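Local coordinates for protein glutathione S-transferase 5 (Caenorhabditis elegans, PDB 1ZL9) that conjugates reduced glutathione to a wide range of hydrophobic electrophiles, both exogenous and endogenous, at residues 95-98 and 99-103; 162-165 and 166-170; 14-17 and 18-22; 154-157 and 158-161. All coordinates share one frame; numbering follows the deposited sequence.

Contact 1 (95-98 and 99-103). With GSH (glutathione), chain D.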
loop_
_atom_site.group_PDB
_atom_site.type_symbol
_atom_site.label_atom_id
_atom_site.label_comp_id
_atom_site.label_asym_id
_atom_site.label_seq_id
_atom_site.Cartn_x
_atom_site.Cartn_y
_atom_site.Cartn_z
ATOM N N ASP A 95 -2.807 5.058 0.236
ATOM C CA ASP A 95 -3.304 3.759 0.690
ATOM C C ASP A 95 -4.818 3.701 0.732
ATOM O O ASP A 95 -5.403 2.644 0.454
ATOM C CB ASP A 95 -2.716 3.405 2.048
ATOM C CG ASP A 95 -1.278 2.863 1.918
ATOM O OD1 ASP A 95 -0.682 2.967 0.801
ATOM O OD2 ASP A 95 -0.699 2.280 2.869
ATOM N N GLN A 96 -5.482 4.805 1.083
ATOM C CA GLN A 96 -6.938 4.808 0.996
ATOM C C GLN A 96 -7.368 4.708 -0.480
ATOM O O GLN A 96 -8.381 4.166 -0.804
ATOM C CB GLN A 96 -7.538 6.075 1.639
ATOM C CG GLN A 96 -9.041 6.058 1.781
ATOM C CD GLN A 96 -9.579 5.008 2.668
ATOM O OE1 GLN A 96 -10.739 4.581 2.488
ATOM N NE2 GLN A 96 -8.824 4.597 3.636
ATOM N N TYR A 97 -6.605 5.327 -1.371
ATOM C CA TYR A 97 -6.808 5.208 -2.806
ATOM C C TYR A 97 -6.691 3.748 -3.314
ATOM O O TYR A 97 -7.467 3.288 -4.148
ATOM C CB TYR A 97 -5.793 6.128 -3.518
ATOM C CG TYR A 97 -5.856 6.057 -5.018
ATOM C CD1 TYR A 97 -7.057 6.235 -5.688
ATOM C CD2 TYR A 97 -4.709 5.946 -5.784
ATOM C CE1 TYR A 97 -7.140 6.166 -7.045
ATOM C CE2 TYR A 97 -4.788 5.935 -7.240
ATOM C CZ TYR A 97 -6.039 6.051 -7.827
ATOM O OH TYR A 97 -6.238 6.042 -9.219
ATOM N N LYS A 98 -5.725 3.008 -2.817
ATOM C CA LYS A 98 -5.684 1.564 -3.054
ATOM C C LYS A 98 -6.925 0.843 -2.596
ATOM O O LYS A 98 -7.369 -0.050 -3.287
ATOM C CB LYS A 98 -4.528 0.897 -2.303
ATOM C CG LYS A 98 -3.364 0.532 -3.040
ATOM C CD LYS A 98 -2.536 -0.537 -2.249
ATOM C CE LYS A 98 -1.041 -0.481 -2.612
ATOM N NZ LYS A 98 -0.743 -1.072 -3.927
ATOM N N ASP A 99 -7.439 1.155 -1.395
ATOM C CA ASP A 99 -8.689 0.553 -0.899
ATOM C C ASP A 99 -9.879 0.878 -1.830
ATOM O O ASP A 99 -10.659 0.029 -2.142
ATOM C CB ASP A 99 -8.994 1.017 0.526
ATOM C CG ASP A 99 -8.008 0.488 1.553
ATOM O OD1 ASP A 99 -7.239 -0.451 1.234
ATOM O OD2 ASP A 99 -7.989 0.928 2.749
ATOM N N TYR A 100 -9.991 2.127 -2.283
ATOM C CA TYR A 100 -11.015 2.520 -3.218
ATOM C C TYR A 100 -10.856 1.703 -4.482
ATOM O O TYR A 100 -11.828 1.166 -5.012
ATOM C CB TYR A 100 -10.876 4.011 -3.558
ATOM C CG TYR A 100 -11.420 4.454 -4.895
ATOM C CD1 TYR A 100 -12.785 4.457 -5.137
ATOM C CD2 TYR A 100 -10.581 4.911 -5.908
ATOM C CE1 TYR A 100 -13.285 4.878 -6.416
ATOM C CE2 TYR A 100 -11.066 5.336 -7.137
ATOM C CZ TYR A 100 -12.412 5.347 -7.378
ATOM O OH TYR A 100 -12.924 5.786 -8.587
ATOM N N SER A 101 -9.638 1.639 -4.995
ATOM C CA SER A 101 -9.401 0.936 -6.248
ATOM C C SER A 101 -9.771 -0.542 -6.109
ATOM O O SER A 101 -10.269 -1.143 -7.086
ATOM C CB SER A 101 -7.958 1.067 -6.732
ATOM O OG SER A 101 -7.610 2.432 -6.735
ATOM N N SER A 102 -9.557 -1.118 -4.923
ATOM C CA SER A 102 -9.945 -2.510 -4.673
ATOM C C SER A 102 -11.426 -2.665 -4.652
ATOM O O SER A 102 -11.925 -3.661 -5.200
ATOM C CB SER A 102 -9.446 -3.146 -3.351
ATOM O OG SER A 102 -8.064 -3.090 -3.317
ATOM N N GLU A 103 -12.139 -1.706 -4.071
ATOM C CA GLU A 103 -13.571 -1.805 -4.008
ATOM C C GLU A 103 -14.175 -1.655 -5.398
ATOM O O GLU A 103 -15.186 -2.311 -5.726
ATOM C CB GLU A 103 -14.199 -0.715 -3.107
ATOM C CG GLU A 103 -13.861 -0.864 -1.628
ATOM C CD GLU A 103 -14.351 0.335 -0.754
ATOM O OE1 GLU A 103 -13.948 0.316 0.450
ATOM O OE2 GLU A 103 -15.094 1.278 -1.254
HETATM N N1 GSH D . -6.255 -0.106 4.417
HETATM C CA1 GSH D . -6.660 -0.161 5.781
HETATM C C1 GSH D . -5.513 -0.168 6.712
HETATM O O11 GSH D . -5.349 0.473 7.928
HETATM O O12 GSH D . -4.462 -0.912 6.388
HETATM C CB1 GSH D . -7.774 -1.047 6.164
HETATM C CG1 GSH D . -8.405 -0.509 7.457
HETATM C CD1 GSH D . -9.524 -1.421 7.944
HETATM O OE1 GSH D . -10.032 -2.314 7.076
HETATM N N2 GSH D . -9.975 -1.323 9.184
HETATM C CA2 GSH D . -11.006 -2.199 9.748
HETATM C C2 GSH D . -12.086 -1.430 10.432
HETATM O O2 GSH D . -11.741 -0.381 11.229
HETATM C CB2 GSH D . -10.318 -3.089 10.758
HETATM S SG2 GSH D . -11.531 -4.218 11.466
HETATM N N3 GSH D . -13.349 -1.788 10.312
HETATM C CA3 GSH D . -14.412 -1.199 11.088
HETATM C C3 GSH D . -15.293 -0.270 10.302
HETATM O O31 GSH D . -15.039 -0.029 8.946
HETATM O O32 GSH D . -16.282 0.361 10.879
HETATM O O HOH W 1 -4.585 0.111 1.640
HETATM O O HOH W 2 -7.963 3.337 -9.787
HETATM O O HOH W 3 -5.986 -1.840 -4.924
#

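Contact 2 (162-165 and 166-170)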
loop_
_atom_site.group_PDB
_atom_site.type_symbol
_atom_site.label_atom_id
_atom_site.label_comp_id
_atom_site.label_asym_id
_atom_site.label_seq_id
_atom_site.Cartn_x
_atom_site.Cartn_y
_atom_site.Cartn_z
ATOM N N ILE A 162 -4.330 11.282 -8.432
ATOM C CA ILE A 162 -5.749 11.538 -8.288
ATOM C C ILE A 162 -6.258 12.389 -9.455
ATOM O O ILE A 162 -7.326 12.162 -9.983
ATOM C CB ILE A 162 -6.021 12.230 -6.910
ATOM C CG1 ILE A 162 -5.755 11.256 -5.715
ATOM C CG2 ILE A 162 -7.386 12.785 -6.850
ATOM C CD1 ILE A 162 -6.524 9.953 -5.759
ATOM N N ALA A 163 -5.516 13.425 -9.836
ATOM C CA ALA A 163 -5.897 14.207 -11.004
ATOM C C ALA A 163 -6.022 13.391 -12.261
ATOM O O ALA A 163 -6.945 13.588 -13.035
ATOM C CB ALA A 163 -4.936 15.361 -11.274
ATOM N N GLN A 164 -5.155 12.413 -12.441
ATOM C CA GLN A 164 -5.223 11.593 -13.652
ATOM C C GLN A 164 -6.469 10.650 -13.614
ATOM O O GLN A 164 -7.157 10.450 -14.614
ATOM C CB GLN A 164 -3.949 10.755 -13.772
ATOM C CG GLN A 164 -3.910 9.945 -15.094
ATOM C CD GLN A 164 -4.132 10.776 -16.349
ATOM O OE1 GLN A 164 -5.167 10.641 -17.059
ATOM N NE2 GLN A 164 -3.205 11.654 -16.620
ATOM N N HIS A 165 -6.776 10.144 -12.442
ATOM C CA HIS A 165 -8.003 9.299 -12.253
ATOM C C HIS A 165 -9.273 10.138 -12.522
ATOM O O HIS A 165 -10.130 9.773 -13.314
ATOM C CB HIS A 165 -8.031 8.666 -10.848
ATOM C CG HIS A 165 -9.201 7.737 -10.630
ATOM N ND1 HIS A 165 -10.468 8.051 -11.021
ATOM C CD2 HIS A 165 -9.294 6.494 -10.123
ATOM C CE1 HIS A 165 -11.301 7.073 -10.707
ATOM N NE2 HIS A 165 -10.620 6.120 -10.171
ATOM N N SER A 166 -9.334 11.329 -11.918
ATOM C CA SER A 166 -10.420 12.241 -12.137
ATOM C C SER A 166 -10.588 12.642 -13.612
ATOM O O SER A 166 -11.694 12.682 -14.068
ATOM C CB SER A 166 -10.299 13.487 -11.281
ATOM O OG SER A 166 -10.333 13.197 -9.902
ATOM N N ALA A 167 -9.497 13.002 -14.290
ATOM C CA ALA A 167 -9.503 13.414 -15.684
ATOM C C ALA A 167 -10.021 12.255 -16.549
ATOM O O ALA A 167 -10.907 12.465 -17.409
ATOM C CB ALA A 167 -8.112 13.889 -16.137
ATOM N N ASP A 168 -9.562 11.042 -16.251
ATOM C CA ASP A 168 -10.085 9.873 -16.977
ATOM C C ASP A 168 -11.597 9.658 -16.783
ATOM O O ASP A 168 -12.338 9.449 -17.745
ATOM C CB ASP A 168 -9.298 8.638 -16.585
ATOM C CG ASP A 168 -7.894 8.631 -17.182
ATOM O OD1 ASP A 168 -7.571 9.566 -17.941
ATOM O OD2 ASP A 168 -7.036 7.761 -16.977
ATOM N N LEU A 169 -12.085 9.734 -15.551
ATOM C CA LEU A 169 -13.495 9.490 -15.256
ATOM C C LEU A 169 -14.302 10.567 -15.933
ATOM O O LEU A 169 -15.307 10.240 -16.579
ATOM C CB LEU A 169 -13.753 9.581 -13.759
ATOM C CG LEU A 169 -13.272 8.419 -12.935
ATOM C CD1 LEU A 169 -13.641 8.679 -11.504
ATOM C CD2 LEU A 169 -13.794 7.048 -13.447
ATOM N N ILE A 170 -13.853 11.829 -15.847
ATOM C CA ILE A 170 -14.586 12.925 -16.521
ATOM C C ILE A 170 -14.605 12.767 -18.055
ATOM O O ILE A 170 -15.660 12.933 -18.709
ATOM C CB ILE A 170 -14.005 14.324 -16.104
ATOM C CG1 ILE A 170 -14.286 14.574 -14.599
ATOM C CG2 ILE A 170 -14.555 15.452 -17.029
ATOM C CD1 ILE A 170 -13.464 15.639 -14.012
#

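Contact 3 (14-17 and 18-22)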
loop_
_atom_site.group_PDB
_atom_site.type_symbol
_atom_site.label_atom_id
_atom_site.label_comp_id
_atom_site.label_asym_id
_atom_site.label_seq_id
_atom_site.Cartn_x
_atom_site.Cartn_y
_atom_site.Cartn_z
ATOM N N ALA A 14 -1.365 1.764 -13.790
ATOM C CA ALA A 14 -0.569 1.904 -12.567
ATOM C C ALA A 14 0.857 2.452 -12.816
ATOM O O ALA A 14 1.528 2.880 -11.874
ATOM C CB ALA A 14 -0.516 0.539 -11.894
ATOM N N GLY A 15 1.311 2.448 -14.069
ATOM C CA GLY A 15 2.585 3.038 -14.410
ATOM C C GLY A 15 2.585 4.551 -14.566
ATOM O O GLY A 15 3.630 5.207 -14.449
ATOM N N GLU A 16 1.420 5.098 -14.851
ATOM C CA GLU A 16 1.308 6.451 -15.303
ATOM C C GLU A 16 1.837 7.434 -14.299
ATOM O O GLU A 16 2.505 8.418 -14.654
ATOM C CB GLU A 16 -0.131 6.779 -15.698
ATOM C CG GLU A 16 -0.313 8.197 -16.222
ATOM C CD GLU A 16 0.365 8.429 -17.576
ATOM O OE1 GLU A 16 0.921 7.466 -18.145
ATOM O OE2 GLU A 16 0.262 9.562 -18.103
ATOM N N VAL A 17 1.589 7.217 -13.023
ATOM C CA VAL A 17 2.046 8.215 -12.056
ATOM C C VAL A 17 3.585 8.399 -12.033
ATOM O O VAL A 17 4.096 9.537 -11.893
ATOM C CB VAL A 17 1.458 8.001 -10.663
ATOM C CG1 VAL A 17 1.966 6.760 -9.994
ATOM C CG2 VAL A 17 1.743 9.219 -9.755
ATOM N N SER A 18 4.293 7.283 -12.188
ATOM C CA SER A 18 5.743 7.294 -12.280
ATOM C C SER A 18 6.181 8.045 -13.509
ATOM O O SER A 18 7.116 8.824 -13.469
ATOM C CB SER A 18 6.267 5.852 -12.203
ATOM O OG SER A 18 6.043 5.375 -10.896
ATOM N N ARG A 19 5.501 7.838 -14.634
ATOM C CA ARG A 19 5.837 8.574 -15.839
ATOM C C ARG A 19 5.658 10.086 -15.610
ATOM O O ARG A 19 6.430 10.899 -16.104
ATOM C CB ARG A 19 4.933 8.146 -17.000
ATOM C CG ARG A 19 4.951 6.663 -17.337
ATOM C CD ARG A 19 4.364 6.432 -18.713
ATOM N NE ARG A 19 4.299 5.040 -19.092
ATOM C CZ ARG A 19 3.238 4.274 -18.988
ATOM N NH1 ARG A 19 2.093 4.755 -18.549
ATOM N NH2 ARG A 19 3.307 3.016 -19.388
ATOM N N GLN A 20 4.642 10.446 -14.855
ATOM C CA GLN A 20 4.342 11.864 -14.599
ATOM C C GLN A 20 5.326 12.491 -13.612
ATOM O O GLN A 20 5.667 13.651 -13.726
ATOM C CB GLN A 20 2.906 12.052 -14.165
ATOM C CG GLN A 20 1.923 11.780 -15.352
ATOM C CD GLN A 20 0.489 12.209 -15.098
ATOM O OE1 GLN A 20 0.230 13.002 -14.209
ATOM N NE2 GLN A 20 -0.427 11.750 -15.950
ATOM N N ILE A 21 5.791 11.698 -12.655
ATOM C CA ILE A 21 6.855 12.145 -11.771
ATOM C C ILE A 21 8.097 12.442 -12.575
ATOM O O ILE A 21 8.720 13.501 -12.431
ATOM C CB ILE A 21 7.152 11.086 -10.680
ATOM C CG1 ILE A 21 6.002 11.013 -9.694
ATOM C CG2 ILE A 21 8.494 11.302 -10.032
ATOM C CD1 ILE A 21 6.030 9.778 -8.745
ATOM N N PHE A 22 8.472 11.524 -13.439
ATOM C CA PHE A 22 9.597 11.789 -14.318
ATOM C C PHE A 22 9.390 13.018 -15.212
ATOM O O PHE A 22 10.344 13.819 -15.399
ATOM C CB PHE A 22 9.897 10.628 -15.250
ATOM C CG PHE A 22 10.535 9.430 -14.602
ATOM C CD1 PHE A 22 11.692 9.526 -13.822
ATOM C CD2 PHE A 22 9.992 8.180 -14.828
ATOM C CE1 PHE A 22 12.270 8.415 -13.272
ATOM C CE2 PHE A 22 10.602 7.034 -14.310
ATOM C CZ PHE A 22 11.721 7.132 -13.528
HETATM O O HOH W 4 3.993 3.629 -10.503
#

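Contact 4 (154-157 and 158-161)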
loop_
_atom_site.group_PDB
_atom_site.type_symbol
_atom_site.label_atom_id
_atom_site.label_comp_id
_atom_site.label_asym_id
_atom_site.label_seq_id
_atom_site.Cartn_x
_atom_site.Cartn_y
_atom_site.Cartn_z
ATOM N N SER A 154 1.934 22.429 -1.845
ATOM C CA SER A 154 2.563 22.220 -3.117
ATOM C C SER A 154 2.343 20.768 -3.583
ATOM O O SER A 154 1.844 19.920 -2.852
ATOM C CB SER A 154 4.079 22.556 -3.037
ATOM O OG SER A 154 4.660 21.790 -1.999
ATOM N N LEU A 155 2.686 20.550 -4.829
ATOM C CA LEU A 155 2.425 19.307 -5.530
ATOM C C LEU A 155 3.065 18.146 -4.835
ATOM O O LEU A 155 4.235 18.197 -4.448
ATOM C CB LEU A 155 2.991 19.432 -6.948
ATOM C CG LEU A 155 2.784 18.213 -7.834
ATOM C CD1 LEU A 155 1.343 18.170 -8.220
ATOM C CD2 LEU A 155 3.657 18.336 -9.061
ATOM N N THR A 156 2.300 17.059 -4.689
ATOM C CA THR A 156 2.868 15.759 -4.368
ATOM C C THR A 156 2.368 14.744 -5.402
ATOM O O THR A 156 1.438 15.010 -6.179
ATOM C CB THR A 156 2.507 15.274 -2.977
ATOM O OG1 THR A 156 1.094 15.159 -2.823
ATOM C CG2 THR A 156 2.977 16.213 -1.923
ATOM N N TRP A 157 2.977 13.567 -5.403
ATOM C CA TRP A 157 2.599 12.537 -6.397
ATOM C C TRP A 157 1.148 12.062 -6.268
ATOM O O TRP A 157 0.558 11.606 -7.250
ATOM C CB TRP A 157 3.593 11.384 -6.353
ATOM C CG TRP A 157 3.566 10.473 -5.187
ATOM C CD1 TRP A 157 4.316 10.532 -4.088
ATOM C CD2 TRP A 157 2.781 9.261 -5.071
ATOM N NE1 TRP A 157 4.022 9.478 -3.243
ATOM C CE2 TRP A 157 3.084 8.677 -3.832
ATOM C CE3 TRP A 157 1.847 8.636 -5.892
ATOM C CZ2 TRP A 157 2.568 7.437 -3.429
ATOM C CZ3 TRP A 157 1.290 7.470 -5.477
ATOM C CH2 TRP A 157 1.673 6.847 -4.261
ATOM N N ILE A 158 0.545 12.181 -5.086
ATOM C CA ILE A 158 -0.837 11.755 -4.960
ATOM C C ILE A 158 -1.729 12.733 -5.709
ATOM O O ILE A 158 -2.748 12.318 -6.231
ATOM C CB ILE A 158 -1.249 11.481 -3.469
ATOM C CG1 ILE A 158 -2.602 10.734 -3.403
ATOM C CG2 ILE A 158 -1.323 12.788 -2.626
ATOM C CD1 ILE A 158 -2.644 9.351 -4.010
ATOM N N ASP A 159 -1.332 14.011 -5.812
ATOM C CA ASP A 159 -2.042 14.955 -6.696
ATOM C C ASP A 159 -2.035 14.443 -8.155
ATOM O O ASP A 159 -3.026 14.525 -8.861
ATOM C CB ASP A 159 -1.387 16.297 -6.688
ATOM C CG ASP A 159 -1.568 17.050 -5.392
ATOM O OD1 ASP A 159 -2.733 17.240 -4.902
ATOM O OD2 ASP A 159 -0.563 17.564 -4.867
ATOM N N LEU A 160 -0.867 13.983 -8.608
ATOM C CA LEU A 160 -0.743 13.495 -9.970
ATOM C C LEU A 160 -1.655 12.303 -10.197
ATOM O O LEU A 160 -2.332 12.238 -11.241
ATOM C CB LEU A 160 0.721 13.099 -10.321
ATOM C CG LEU A 160 1.674 14.291 -10.323
ATOM C CD1 LEU A 160 3.116 13.850 -10.380
ATOM C CD2 LEU A 160 1.510 15.260 -11.441
ATOM N N ALA A 161 -1.626 11.362 -9.271
ATOM C CA ALA A 161 -2.418 10.134 -9.411
ATOM C C ALA A 161 -3.921 10.444 -9.369
ATOM O O ALA A 161 -4.701 9.963 -10.228
ATOM C CB ALA A 161 -2.029 9.038 -8.376
HETATM O O HOH W 5 -0.169 17.485 -2.264
#

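Contact 1 (95-98 and 99-103)
Asp99, Tyr100, Ser101 and Ser102 send their backbone N-H groups to the O atoms of Asp95, Gln96, Tyr97 and Lys98 in turn, the unbroken i to i+4 pattern of helix 84-112. Tyr97 O takes a second bond, from Ser101 OG at 2.7 Å, and the two donors of Ser101 arrive from opposite faces of the carbonyl plane. Ser101 OG also accepts a hydrogen bond from a water, and it lies over one face of the Tyr97 ring, toward the rim. With CG anti to the backbone N (chi1 178°), that ring runs beside its own carbonyl, where CD1 meets Tyr100 CD2 at 3.8 Å. Tyr97 comes to the edge of the Tyr100 ring, which itself stacks on Phe134 of helix 119-145. Asp99 OD1 accepts from a water that also donates to Asp95 O. Asp99 OD2 accepts from the amine N1 of glutathione at 2.6 Å. Trp39, Lys43 and Ser66 of the second subunit hold the same glutathione, and Asp95 OD2 is salt-bridged to Lys98 of that subunit. A helix offering a carboxylate to a glutathione held by its partner is characteristic of the dimeric glutathione transferase site.

Contact 2 (162-165 and 166-170)
Ser166 and Leu169 follow Ile162 and His165 by one turn in the middle of helix 157-171, part of the all-helical C-terminal domain of the glutathione transferase fold. Backbone donors and acceptors are satisfied in the regular alpha-helical way. Ser166 N reaches Ile162 O at 2.9 Å with an almost straight N-H...O angle of 174°. Ala167 N bonds to Ala163 O and Asp168 N to Gln164 O. Leu169 N bonds to His165 O at 3.0 Å.

The side chains find most of their polar partners beyond this turn. Ser166 OG is hydrogen-bonded to Tyr135 OH of helix 119-145; Ile162 O is a further acceptor within its reach, but which one takes the hydroxyl proton is not settled. Asp168 OD2 forms a salt bridge with Arg12 NE, tying the helix to the N-terminal domain. The Gln164 amide lies against the same carboxylate, the two planes 51° apart, but its modelled orientation is doubtful. Leu169 lies at the edge of the His165 ring, too tightly modelled for the spacing to be trusted.

On the side facing helix 180-191, Ala163 packs on Ile189 and Ser166 on Ala186. Within the turn itself, the methyl CB of Ala167 sits 3.3 Å from Ala163 O.

Contact 3 (14-17 and 18-22)
Glu16 grips two side chains of the next turn, one with each carboxylate oxygen. Its OE1 forms a salt bridge with Arg19 NH1 at 3.0 Å, lying within 13° of the guanidinium plane. Its OE2 accepts from Gln20 NE2 at 3.1 Å, on the anti side of the carboxylate, through a nearly straight bond. The amide and carboxylate planes stand almost perpendicular, 87° apart. The bend of Glu16 at chi2 (68°) folds the carboxylate back over the helix, within reach of both partners. Glu16 OE2 is also hydrogen-bonded to Trp198 NE1 and salt-bridged to Arg202, partners that would be expected to offset the charge of this buried carboxylate.

Arg19 has CG beside its backbone N and runs extended from CG to NE, ending with one guanidinium face over Gly15 C. Its NE is salt-bridged to Asp31, while NH1 has a further acceptor in Gly11 O. On another side of the turn, a water accepts from Ser18 OG at 2.7 Å and donates to Ala14 O, bridging Ala14 to Ser18.

Val17 CG2 and Ile21 CD1 approach only to 4.4 Å, and both side chains pack on Trp157 of helix 157-171. As the helix of a beta-alpha-beta unit, 16-25 links strands 4-9 and 30-34, with Ser18 and Ile21 against helix 66-76, and Gln20 against helices 157-171 and 193-201.

Contact 4 (154-157 and 158-161)
Trp157 and Ala161 close the first full turn of helix 157-171: Ala161 N donates to Trp157 O at 3.0 Å. The indole of Trp157 stands beside the backbone N of Ile158, with CG 3.5 Å from that nitrogen and the ring oblique to it. A chi1 of 72° sets CG between the backbone N and the carbonyl carbon, directing the indole off the start of the helix. There NE1 donates to Asn80 OD1, and the ring meets His67 of helix 66-76 at an inclined angle.

Ile158 presents its CG2 branch to the residue two places before it. CG2 lies 3.4 Å from Thr156 OG1, the two side chains running side by side and pointing the same way, while the isoleucine also packs on Ala94 of helix 84-112.

Asp159 turns back against the chain. Its OD2 accepts from Thr156 N at 2.9 Å, on the anti side of the carboxylate and with an N-H...O angle of 171°. Thr156 is the N-cap, so this is the side-chain-to-backbone half of a capping box, familiar at this helix in glutathione transferases. Leu155 CD1 and Leu160 CD2, 4.3 Å apart across the cap, complete a hydrophobic staple. A water donates to Asp159 OD2 and hydrogen-bonds to Thr156 OG1 at 2.7 Å. The other carboxylate oxygen, OD1, accepts from Leu150 N of the preceding loop, fixing the rotation of the group, and Leu155 CD1 touches Asp159 CB at 3.6 Å.

How the contacts relate
Contacts 4 and 2 are successive parts of helix 157-171, their centres 13 Å apart, and the other two contacts flank that helix. Contact 1 meets contact 2 where Tyr100 OH comes to 2.8 Å from His165 NE2, and Tyr97 CD1 packs on Ile162 CD1. Contact 3, from the N-terminal domain, touches contact 4 through Val17 CG2, 4.0 Å from Ala161 CB, and contact 2 through Glu16 CG and Gln164 CG, 4.2 Å apart. Contacts 1 and 3 do not touch, their nearest atoms about 7 Å apart. Contact 1 directly binds glutathione; the side chains of Trp157 and His165 lie about 9 and 13 Å from a bound glutathione.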